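PDB 2GWM: Mono(ADP-ribosyl)transferase SpvB from Salmonella typhimurium, which probably transfers ADP-ribose from NAD(+) to an arginine of host actin and so prevents its polymerisation. Local coordinates for residues A[96-101]-A[192-197]. Residues are numbered along the deposited sequence; the frame is centred on the assembly and turned at random.
Sequences EYTTIG and RIINMR
Y97 and T98, where helix 91-97 runs out, pack on R192, I194 and M196, alternate residues along one face of strand 192-198, the central strand of the five-stranded mixed sheet in this ADP-ribosyltransferase domain. No hydrogen bond joins the two segments; the contact is apolar. The methyl CE of M196 reaches the Y97 ring obliquely, 3.4 Å from CD2 and 3.7 Å from CE2; the methionine chain is extended through chi2 (-174°) and bends moderately at chi3 (144°), ending with CE at the ring. I194 packs against the helix end with CD1, 4.0 Å from Y97 CB and 4.0 Å from T98 CG2. T98 CG2 also lies across the R192 chain, 3.9 Å from R192 CD. T98 is the first residue to leave the helical conformation, and its OG1 hydrogen-bonds L94 O, which leaves CG2 for the strand. Further out, R192 is held by a salt bridge from NH2 to D86 and a hydrogen bond from NH1 to T122. The M196 side chain lies near that of R81, a predicted active-site residue. Y97 O, buried without a polar partner, faces only methyl groups of I194 across the contact, with CD1 at 3.4 Å.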
ATOM      1  N   GLU A  96     -11.582 -12.953  -1.279  1.00 25.97           N
ATOM      2  CA  GLU A  96     -10.684 -12.967  -0.107  1.00 25.96           C
ATOM      3  C   GLU A  96     -10.955 -11.800   0.872  1.00 24.96           C
ATOM      4  O   GLU A  96     -11.055 -11.977   2.092  1.00 25.07           O
ATOM      5  CB  GLU A  96      -9.215 -12.844  -0.553  1.00 27.48           C
ATOM      6  CG  GLU A  96      -8.548 -14.097  -0.964  1.00 33.02           C
ATOM      7  CD  GLU A  96      -7.287 -14.330  -0.123  1.00 40.70           C
ATOM      8  OE1 GLU A  96      -7.367 -15.228   0.767  1.00 39.86           O
ATOM      9  OE2 GLU A  96      -6.265 -13.586  -0.320  1.00 44.39           O
ATOM     10  N   TYR A  97     -11.089 -10.602   0.327  1.00 22.76           N
ATOM     11  CA  TYR A  97     -11.214  -9.420   1.169  1.00 24.01           C
ATOM     12  C   TYR A  97     -12.615  -9.258   1.766  1.00 23.05           C
ATOM     13  O   TYR A  97     -12.801  -8.422   2.650  1.00 23.20           O
ATOM     14  CB  TYR A  97     -10.896  -8.173   0.314  1.00 25.23           C
ATOM     15  CG  TYR A  97      -9.428  -7.869   0.206  1.00 28.24           C
ATOM     16  CD1 TYR A  97      -8.567  -8.778  -0.384  1.00 32.70           C
ATOM     17  CD2 TYR A  97      -8.899  -6.736   0.750  1.00 31.83           C
ATOM     18  CE1 TYR A  97      -7.166  -8.529  -0.448  1.00 33.60           C
ATOM     19  CE2 TYR A  97      -7.508  -6.480   0.670  1.00 33.30           C
ATOM     20  CZ  TYR A  97      -6.674  -7.397   0.082  1.00 31.85           C
ATOM     21  OH  TYR A  97      -5.290  -7.248  -0.023  1.00 36.02           O
ATOM     22  N   THR A  98     -13.564 -10.037   1.259  1.00 22.75           N
ATOM     23  CA  THR A  98     -14.976  -9.943   1.727  1.00 22.93           C
ATOM     24  C   THR A  98     -15.437 -11.207   2.396  1.00 23.55           C
ATOM     25  O   THR A  98     -16.624 -11.444   2.592  1.00 24.43           O
ATOM     26  CB  THR A  98     -15.978  -9.545   0.611  1.00 22.71           C
ATOM     27  OG1 THR A  98     -15.929 -10.495  -0.443  1.00 23.04           O
ATOM     28  CG2 THR A  98     -15.683  -8.198   0.089  1.00 24.07           C
ATOM     29  N   THR A  99     -14.471 -12.007   2.796  1.00 23.11           N
ATOM     30  CA  THR A  99     -14.728 -13.181   3.646  1.00 23.69           C
ATOM     31  C   THR A  99     -14.497 -12.789   5.112  1.00 22.98           C
ATOM     32  O   THR A  99     -13.345 -12.592   5.570  1.00 23.61           O
ATOM     33  CB  THR A  99     -13.861 -14.353   3.236  1.00 23.84           C
ATOM     34  OG1 THR A  99     -14.119 -14.681   1.856  1.00 26.79           O
ATOM     35  CG2 THR A  99     -14.166 -15.561   4.090  1.00 25.62           C
ATOM     36  N   ILE A 100     -15.593 -12.705   5.863  1.00 24.50           N
ATOM     37  CA  ILE A 100     -15.518 -12.303   7.250  1.00 24.29           C
ATOM     38  C   ILE A 100     -14.570 -13.224   7.991  1.00 24.42           C
ATOM     39  O   ILE A 100     -14.666 -14.463   7.893  1.00 24.73           O
ATOM     40  CB  ILE A 100     -16.901 -12.355   7.955  1.00 26.72           C
ATOM     41  CG1 ILE A 100     -17.878 -11.429   7.293  1.00 30.15           C
ATOM     42  CG2 ILE A 100     -16.724 -11.998   9.424  1.00 26.69           C
ATOM     43  CD1 ILE A 100     -17.550 -10.019   7.568  1.00 36.61           C
ATOM     44  N   GLY A 101     -13.647 -12.615   8.722  1.00 24.00           N
ATOM     45  CA  GLY A 101     -12.684 -13.324   9.517  1.00 23.02           C
ATOM     46  C   GLY A 101     -11.467 -13.840   8.779  1.00 22.98           C
ATOM     47  O   GLY A 101     -10.567 -14.404   9.410  1.00 24.21           O
ATOM     48  N   ARG A 192     -18.865  -0.860  -1.137  1.00 18.71           N
ATOM     49  CA  ARG A 192     -18.678  -1.460   0.158  1.00 19.34           C
ATOM     50  C   ARG A 192     -17.607  -0.745   0.947  1.00 18.66           C
ATOM     51  O   ARG A 192     -16.696  -0.099   0.398  1.00 18.40           O
ATOM     52  CB  ARG A 192     -18.316  -2.929  -0.010  1.00 18.64           C
ATOM     53  CG  ARG A 192     -16.904  -3.056  -0.574  1.00 20.75           C
ATOM     54  CD  ARG A 192     -16.552  -4.498  -0.877  1.00 22.93           C
ATOM     55  NE  ARG A 192     -17.353  -5.152  -1.916  1.00 22.36           N
ATOM     56  CZ  ARG A 192     -17.212  -4.970  -3.227  1.00 23.31           C
ATOM     57  NH1 ARG A 192     -16.350  -4.069  -3.675  1.00 22.84           N
ATOM     58  NH2 ARG A 192     -17.975  -5.652  -4.105  1.00 22.27           N
ATOM     59  N   ILE A 193     -17.747  -0.852   2.247  1.00 18.04           N
ATOM     60  CA  ILE A 193     -16.716  -0.587   3.226  1.00 18.62           C
ATOM     61  C   ILE A 193     -16.284  -1.895   3.802  1.00 19.95           C
ATOM     62  O   ILE A 193     -17.098  -2.722   4.169  1.00 19.78           O
ATOM     63  CB  ILE A 193     -17.221   0.390   4.374  1.00 19.44           C
ATOM     64  CG1 ILE A 193     -17.729   1.704   3.802  1.00 20.63           C
ATOM     65  CG2 ILE A 193     -16.141   0.569   5.475  1.00 20.53           C
ATOM     66  CD1 ILE A 193     -18.630   2.425   4.790  1.00 21.84           C
ATOM     67  N   ILE A 194     -14.961  -2.045   3.941  1.00 19.08           N
ATOM     68  CA  ILE A 194     -14.410  -3.205   4.586  1.00 18.89           C
ATOM     69  C   ILE A 194     -13.643  -2.683   5.767  1.00 19.42           C
ATOM     70  O   ILE A 194     -12.700  -1.928   5.634  1.00 19.92           O
ATOM     71  CB  ILE A 194     -13.500  -4.038   3.709  1.00 19.65           C
ATOM     72  CG1 ILE A 194     -14.207  -4.436   2.433  1.00 19.81           C
ATOM     73  CG2 ILE A 194     -13.054  -5.280   4.489  1.00 20.12           C
ATOM     74  CD1 ILE A 194     -13.356  -5.252   1.485  1.00 22.10           C
ATOM     75  N   ASN A 195     -14.061  -3.129   6.957  1.00 19.33           N
ATOM     76  CA  ASN A 195     -13.408  -2.833   8.234  1.00 18.87           C
ATOM     77  C   ASN A 195     -12.400  -3.947   8.481  1.00 19.15           C
ATOM     78  O   ASN A 195     -12.766  -5.120   8.576  1.00 18.76           O
ATOM     79  CB  ASN A 195     -14.439  -2.747   9.362  1.00 18.91           C
ATOM     80  CG  ASN A 195     -15.444  -1.672   9.133  1.00 21.22           C
ATOM     81  OD1 ASN A 195     -16.691  -1.940   9.036  1.00 23.89           O
ATOM     82  ND2 ASN A 195     -14.965  -0.453   9.116  1.00 17.74           N
ATOM     83  N   MET A 196     -11.151  -3.554   8.613  1.00 20.03           N
ATOM     84  CA  MET A 196     -10.006  -4.460   8.707  1.00 21.35           C
ATOM     85  C   MET A 196      -9.164  -4.098   9.894  1.00 20.52           C
ATOM     86  O   MET A 196      -9.232  -2.979  10.401  1.00 19.98           O
ATOM     87  CB  MET A 196      -9.049  -4.286   7.497  1.00 22.42           C
ATOM     88  CG  MET A 196      -9.656  -4.454   6.229  1.00 26.27           C
ATOM     89  SD  MET A 196      -8.401  -4.404   4.993  1.00 28.44           S
ATOM     90  CE  MET A 196      -9.042  -5.575   3.905  1.00 32.35           C
ATOM     91  N   ARG A 197      -8.259  -5.014  10.282  1.00 19.51           N
ATOM     92  CA  ARG A 197      -7.332  -4.744  11.362  1.00 20.95           C
ATOM     93  C   ARG A 197      -5.972  -5.308  11.014  1.00 20.06           C
ATOM     94  O   ARG A 197      -5.886  -6.469  10.599  1.00 21.91           O
ATOM     95  CB  ARG A 197      -7.813  -5.372  12.663  1.00 20.17           C
ATOM     96  CG  ARG A 197      -6.963  -5.052  13.859  1.00 22.84           C
ATOM     97  CD  ARG A 197      -7.612  -5.497  15.187  1.00 24.43           C
ATOM     98  NE  ARG A 197      -8.956  -5.013  15.290  1.00 29.25           N
ATOM     99  CZ  ARG A 197      -9.319  -3.800  15.664  1.00 23.10           C
ATOM    100  NH1 ARG A 197      -8.441  -2.925  16.120  1.00 30.85           N
ATOM    101  NH2 ARG A 197     -10.593  -3.481  15.524  1.00 33.62           N
TER